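Local coordinates for protein internalin (Listeria monocytogenes serotype 4b, PDB 4FMZ) that probably acts as a leucine-rich-repeat surface protein in bacterial adhesion to and invasion of host cells, at residues 68-73 with 92-97; 113-118 with 135-140. All blocks are in the same frame, centred on the assembly; numbering follows the deposited sequence.

Contact 1 of 2, residues 68-73 with 92-97; sequences LEYLNL and NLYIGT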
loop_
_atom_site.group_PDB
_atom_site.type_symbol
_atom_site.label_atom_id
_atom_site.label_comp_id
_atom_site.label_asym_id
_atom_site.label_seq_id
_atom_site.Cartn_x
_atom_site.Cartn_y
_atom_site.Cartn_z
ATOM N N LEU A 68 19.884 0.295 19.432
ATOM C CA LEU A 68 19.173 -0.245 18.270
ATOM C C LEU A 68 18.342 0.837 17.607
ATOM O O LEU A 68 17.560 1.521 18.276
ATOM C CB LEU A 68 18.284 -1.427 18.686
ATOM C CG LEU A 68 17.754 -2.347 17.598
ATOM C CD1 LEU A 68 18.888 -3.131 16.917
ATOM C CD2 LEU A 68 16.750 -3.309 18.184
ATOM N N GLU A 69 18.540 0.996 16.290
ATOM C CA GLU A 69 17.845 1.983 15.459
ATOM C C GLU A 69 16.966 1.299 14.425
ATOM O O GLU A 69 15.937 1.838 14.031
ATOM C CB GLU A 69 18.862 2.863 14.719
ATOM C CG GLU A 69 19.727 3.762 15.591
ATOM C CD GLU A 69 20.812 4.497 14.821
ATOM O OE1 GLU A 69 20.688 4.633 13.581
ATOM O OE2 GLU A 69 21.786 4.950 15.460
ATOM N N TYR A 70 17.404 0.126 13.956
ATOM C CA TYR A 70 16.741 -0.628 12.905
ATOM C C TYR A 70 16.507 -2.060 13.379
ATOM O O TYR A 70 17.445 -2.767 13.737
ATOM C CB TYR A 70 17.615 -0.566 11.637
ATOM C CG TYR A 70 17.111 -1.275 10.399
ATOM C CD1 TYR A 70 17.100 -2.666 10.326
ATOM C CD2 TYR A 70 16.812 -0.561 9.240
ATOM C CE1 TYR A 70 16.730 -3.327 9.157
ATOM C CE2 TYR A 70 16.443 -1.213 8.065
ATOM C CZ TYR A 70 16.384 -2.595 8.034
ATOM O OH TYR A 70 16.036 -3.243 6.877
ATOM N N LEU A 71 15.244 -2.478 13.387
ATOM C CA LEU A 71 14.876 -3.802 13.843
ATOM C C LEU A 71 13.853 -4.413 12.920
ATOM O O LEU A 71 12.772 -3.847 12.739
ATOM C CB LEU A 71 14.340 -3.742 15.289
ATOM C CG LEU A 71 13.807 -5.062 15.858
ATOM C CD1 LEU A 71 14.915 -6.106 15.998
ATOM C CD2 LEU A 71 13.125 -4.833 17.170
ATOM N N ASN A 72 14.196 -5.574 12.339
ATOM C CA ASN A 72 13.317 -6.310 11.447
ATOM C C ASN A 72 13.017 -7.697 12.042
ATOM O O ASN A 72 13.873 -8.587 12.036
ATOM C CB ASN A 72 13.930 -6.413 10.041
ATOM C CG ASN A 72 13.121 -7.219 9.056
ATOM O OD1 ASN A 72 12.090 -7.820 9.375
ATOM N ND2 ASN A 72 13.614 -7.297 7.839
ATOM N N LEU A 73 11.783 -7.871 12.525
ATOM C CA LEU A 73 11.321 -9.132 13.098
ATOM C C LEU A 73 10.099 -9.648 12.324
ATOM O O LEU A 73 9.203 -10.288 12.895
ATOM C CB LEU A 73 11.009 -8.976 14.588
ATOM C CG LEU A 73 12.201 -8.715 15.514
ATOM C CD1 LEU A 73 11.727 -8.346 16.883
ATOM C CD2 LEU A 73 13.140 -9.943 15.599
ATOM N N ASN A 92 13.438 2.605 12.545
ATOM C CA ASN A 92 12.855 1.628 11.619
ATOM C C ASN A 92 12.463 0.364 12.363
ATOM O O ASN A 92 13.321 -0.302 12.946
ATOM C CB ASN A 92 13.825 1.296 10.473
ATOM C CG ASN A 92 14.301 2.499 9.691
ATOM O OD1 ASN A 92 14.886 3.446 10.229
ATOM N ND2 ASN A 92 14.082 2.479 8.393
ATOM N N LEU A 93 11.165 0.044 12.363
ATOM C CA LEU A 93 10.652 -1.134 13.059
ATOM C C LEU A 93 9.708 -1.911 12.145
ATOM O O LEU A 93 8.642 -1.400 11.778
ATOM C CB LEU A 93 9.950 -0.693 14.366
ATOM C CG LEU A 93 9.298 -1.765 15.239
ATOM C CD1 LEU A 93 10.300 -2.851 15.648
ATOM C CD2 LEU A 93 8.716 -1.131 16.484
ATOM N N TYR A 94 10.108 -3.145 11.778
ATOM C CA TYR A 94 9.351 -4.024 10.876
ATOM C C TYR A 94 8.902 -5.248 11.648
ATOM O O TYR A 94 9.708 -6.127 11.928
ATOM C CB TYR A 94 10.213 -4.395 9.654
ATOM C CG TYR A 94 10.854 -3.179 9.012
ATOM C CD1 TYR A 94 10.081 -2.229 8.331
ATOM C CD2 TYR A 94 12.213 -2.923 9.161
ATOM C CE1 TYR A 94 10.658 -1.090 7.762
ATOM C CE2 TYR A 94 12.804 -1.789 8.590
ATOM C CZ TYR A 94 12.020 -0.873 7.888
ATOM O OH TYR A 94 12.571 0.257 7.311
ATOM N N ILE A 95 7.641 -5.259 12.088
ATOM C CA ILE A 95 7.130 -6.357 12.907
ATOM C C ILE A 95 5.831 -6.905 12.348
ATOM O O ILE A 95 4.988 -7.388 13.106
ATOM C CB ILE A 95 7.006 -5.994 14.417
ATOM C CG1 ILE A 95 6.429 -4.578 14.633
ATOM C CG2 ILE A 95 8.349 -6.175 15.113
ATOM C CD1 ILE A 95 6.149 -4.189 16.129
ATOM N N GLY A 96 5.711 -6.870 11.019
ATOM C CA GLY A 96 4.576 -7.438 10.305
ATOM C C GLY A 96 4.657 -8.958 10.286
ATOM O O GLY A 96 5.702 -9.527 10.600
ATOM N N THR A 97 3.561 -9.626 9.896
ATOM C CA THR A 97 3.392 -11.094 9.805
ATOM C C THR A 97 3.795 -11.783 11.146
ATOM O O THR A 97 4.584 -12.728 11.183
ATOM C CB THR A 97 4.072 -11.715 8.549
ATOM O OG1 THR A 97 5.401 -11.234 8.406
ATOM C CG2 THR A 97 3.315 -11.423 7.268
#

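Contact 2 of 2, residues 113-118 with 135-140; sequences RELYLN and YSLNLG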
loop_
_atom_site.group_PDB
_atom_site.type_symbol
_atom_site.label_atom_id
_atom_site.label_comp_id
_atom_site.label_asym_id
_atom_site.label_seq_id
_atom_site.Cartn_x
_atom_site.Cartn_y
_atom_site.Cartn_z
ATOM N N ARG A 113 10.284 6.476 12.248
ATOM C CA ARG A 113 10.083 7.052 10.920
ATOM C C ARG A 113 9.372 6.033 10.026
ATOM O O ARG A 113 8.497 6.394 9.224
ATOM C CB ARG A 113 11.439 7.458 10.297
ATOM C CG ARG A 113 12.273 8.454 11.102
ATOM C CD ARG A 113 11.669 9.849 11.257
ATOM N NE ARG A 113 11.093 10.418 10.029
ATOM C CZ ARG A 113 11.790 10.989 9.048
ATOM N NH1 ARG A 113 13.117 11.033 9.103
ATOM N NH2 ARG A 113 11.168 11.500 7.993
ATOM N N GLU A 114 9.747 4.755 10.170
ATOM C CA GLU A 114 9.154 3.667 9.392
ATOM C C GLU A 114 8.669 2.562 10.326
ATOM O O GLU A 114 9.450 2.036 11.132
ATOM C CB GLU A 114 10.148 3.107 8.362
ATOM C CG GLU A 114 10.595 4.107 7.313
ATOM C CD GLU A 114 11.186 3.514 6.049
ATOM O OE1 GLU A 114 10.909 2.328 5.751
ATOM O OE2 GLU A 114 11.929 4.246 5.352
ATOM N N LEU A 115 7.375 2.242 10.244
ATOM C CA LEU A 115 6.764 1.228 11.098
ATOM C C LEU A 115 5.807 0.344 10.310
ATOM O O LEU A 115 4.810 0.847 9.783
ATOM C CB LEU A 115 6.038 1.912 12.275
ATOM C CG LEU A 115 5.179 1.034 13.197
ATOM C CD1 LEU A 115 6.041 0.052 14.029
ATOM C CD2 LEU A 115 4.357 1.902 14.098
ATOM N N TYR A 116 6.123 -0.976 10.201
ATOM C CA TYR A 116 5.245 -1.930 9.494
ATOM C C TYR A 116 4.658 -2.895 10.503
ATOM O O TYR A 116 5.388 -3.543 11.259
ATOM C CB TYR A 116 5.943 -2.720 8.361
ATOM C CG TYR A 116 6.639 -1.928 7.271
ATOM C CD1 TYR A 116 6.469 -0.551 7.159
ATOM C CD2 TYR A 116 7.461 -2.559 6.346
ATOM C CE1 TYR A 116 7.140 0.184 6.183
ATOM C CE2 TYR A 116 8.133 -1.836 5.362
ATOM C CZ TYR A 116 7.966 -0.464 5.282
ATOM O OH TYR A 116 8.659 0.268 4.355
ATOM N N LEU A 117 3.336 -2.953 10.522
ATOM C CA LEU A 117 2.529 -3.787 11.404
ATOM C C LEU A 117 1.552 -4.601 10.572
ATOM O O LEU A 117 0.504 -5.028 11.069
ATOM C CB LEU A 117 1.776 -2.877 12.391
ATOM C CG LEU A 117 2.627 -2.184 13.452
ATOM C CD1 LEU A 117 1.885 -1.011 14.042
ATOM C CD2 LEU A 117 3.037 -3.158 14.538
ATOM N N ASN A 118 1.894 -4.800 9.296
ATOM C CA ASN A 118 1.059 -5.528 8.336
ATOM C C ASN A 118 0.876 -6.984 8.730
ATOM O O ASN A 118 1.813 -7.625 9.205
ATOM C CB ASN A 118 1.642 -5.450 6.916
ATOM C CG ASN A 118 3.056 -5.980 6.825
ATOM O OD1 ASN A 118 3.995 -5.407 7.378
ATOM N ND2 ASN A 118 3.232 -7.122 6.193
ATOM N N TYR A 135 7.032 8.694 8.770
ATOM C CA TYR A 135 7.218 8.968 7.347
ATOM C C TYR A 135 6.540 7.880 6.510
ATOM O O TYR A 135 5.941 8.192 5.484
ATOM C CB TYR A 135 8.717 9.057 7.022
ATOM C CG TYR A 135 9.043 9.247 5.556
ATOM C CD1 TYR A 135 9.118 10.520 5.001
ATOM C CD2 TYR A 135 9.383 8.164 4.749
ATOM C CE1 TYR A 135 9.480 10.708 3.668
ATOM C CE2 TYR A 135 9.724 8.339 3.408
ATOM C CZ TYR A 135 9.772 9.616 2.873
ATOM O OH TYR A 135 10.125 9.824 1.563
ATOM N N SER A 136 6.637 6.612 6.934
ATOM C CA SER A 136 6.032 5.491 6.223
ATOM C C SER A 136 5.400 4.522 7.216
ATOM O O SER A 136 6.080 4.026 8.113
ATOM C CB SER A 136 7.072 4.781 5.365
ATOM O OG SER A 136 6.478 3.686 4.691
ATOM N N LEU A 137 4.097 4.272 7.060
ATOM C CA LEU A 137 3.359 3.402 7.954
ATOM C C LEU A 137 2.596 2.341 7.187
ATOM O O LEU A 137 1.923 2.648 6.210
ATOM C CB LEU A 137 2.397 4.241 8.812
ATOM C CG LEU A 137 1.541 3.500 9.852
ATOM C CD1 LEU A 137 2.410 2.900 10.977
ATOM C CD2 LEU A 137 0.489 4.441 10.428
ATOM N N ASN A 138 2.689 1.093 7.641
ATOM C CA ASN A 138 1.981 -0.020 7.014
ATOM C C ASN A 138 1.105 -0.736 8.046
ATOM O O ASN A 138 1.619 -1.454 8.918
ATOM C CB ASN A 138 2.961 -1.012 6.347
ATOM C CG ASN A 138 2.270 -2.092 5.543
ATOM O OD1 ASN A 138 1.040 -2.213 5.541
ATOM N ND2 ASN A 138 3.047 -2.933 4.866
ATOM N N LEU A 139 -0.213 -0.554 7.923
ATOM C CA LEU A 139 -1.224 -1.187 8.787
ATOM C C LEU A 139 -2.062 -2.223 7.994
ATOM O O LEU A 139 -3.137 -2.654 8.444
ATOM C CB LEU A 139 -2.143 -0.118 9.413
ATOM C CG LEU A 139 -1.474 0.849 10.414
ATOM C CD1 LEU A 139 -2.462 1.912 10.872
ATOM C CD2 LEU A 139 -0.908 0.108 11.612
ATOM N N GLY A 140 -1.537 -2.622 6.841
ATOM C CA GLY A 140 -2.186 -3.564 5.943
ATOM C C GLY A 140 -2.575 -4.888 6.566
ATOM O O GLY A 140 -1.815 -5.451 7.346
HETATM O O HOH W 1 8.833 3.327 3.134
#

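Contact 1 of 2, residues 68-73 with 92-97
Tyr94, Asn92 and Leu71 bury the most surface where segments 68-73 and 92-97 meet as neighbouring parallel strands of a leucine-rich-repeat solenoid. The axes of strands 70-72 and 92-94 approach to 4.8 Å and diverge by just 6°, and the paired residues are 22 positions apart, one repeat length. Four backbone bonds set the register: Asn92 N to Glu69 O, Leu71 N to Asn92 O, Tyr94 N to Leu71 O and Leu73 N to Tyr94 O.

On the face bearing Tyr70, Asn72, Asn92 and Tyr94, the two tyrosines form an edge-to-face pair with ring planes at 66°. Tyr94 presents the CE2 corner of its ring to one face of Tyr70, offset toward the rim, and its CE2 lies 3.7 Å from Tyr70 CZ. Asn92 reaches the same ring with its CB, 3.7 Å from Tyr70 CD2. Asn72 meets Tyr94 differently: its CB sits at the edge of the Tyr94 ring, near the ring plane, while its OD1 is bonded to Asn74 ND2. Lys48 adds a cation-pi contact to Tyr70.

On the opposite face, Leu71 and Leu93 lie side by side and point the same way into the interior, with Leu71 CD2 3.8 Å from Leu93 CD1. Further along, Leu73 CB touches Ile95 CG2 at 3.9 Å, carrying the apolar row beyond the strands.

The hydroxyl of Tyr94 is gripped as well. A chi1 of -49° sets CG beside the backbone N, and this swings the ring back along its strand until OH meets Asn92. Tyr94 OH is held there by Glu114 OE1 of the next strand and, at 2.9 Å, by Asn92 ND2, whose N-H meets it in the amide plane.

Contact 2 of 2, residues 113-118 with 135-140
Arg113 O is gripped by two backbone donors of the adjoining segment. Tyr135 N lies 2.8 Å from Arg113 O, in the carbonyl plane and on a lone pair. Ser136 N is 3.0 Å from Arg113 O and comes almost head-on to the carbonyl. Beyond this fork the pairing is regular: Leu115 N bonds Ser136 O, Asn138 N bonds Leu115 O, and Leu117 N bonds Asn138 O.

A water joins the side chains on the Glu114 face, hydrogen-bonded to Ser136 OG at 2.8 Å and, at a longer 3.3 Å, to Tyr116 OH. Ser136 OG itself lies at the edge of the Tyr116 ring, near its plane. Where the strand ends, Asn138 OD1 accepts from Gly140 N at 2.9 Å, closing an Asx turn.

The Tyr116 ring lies across the Asn138 side chain, with Asn138 CB 3.6 Å from Tyr116 CD1. Next to them the amide planes of Asn118 and Asn138 are nearly parallel, 13° apart, the side chains crossing at a slant; Asn138 ND2 comes 3.5 Å from Asn118 CB. At the other end Arg113 folds back, bent at chi2 and chi3, and NH2 rests against CB of Tyr135, its NE being bonded to Lys133 O.

The inward face is apolar. Leu115 and Leu137 run side by side, as do Leu117 and Leu139, and Leu137 CD1 also touches Leu115 O at 3.4 Å. Past these inward leucines, Asn142 ND2 bonds both Leu117 O and Leu139 O, bridging successive turns as in the asparagine ladder of leucine-rich repeats.

In the fold
Contacts 1 and 2 lie in series on one parallel stack of strands, their centres 10 Å apart, and join directly because strands 92-94 and 114-116 are neighbours. Leu93 N lies 2.9 Å from Glu114 O and Thr97 N 2.7 Å from Asn118 O, both probable hydrogen bonds. Each contact combines a buried leucine row with a partly exposed face, so the two differ mainly on that face. Contact 1 relies on an aromatic pair, while contact 2 uses a water, a serine and two asparagines packed against each other. Tyr94 bridges the two chemistries: its ring also packs edge-to-face with Tyr116, continuing the tyrosine row from one contact into the other.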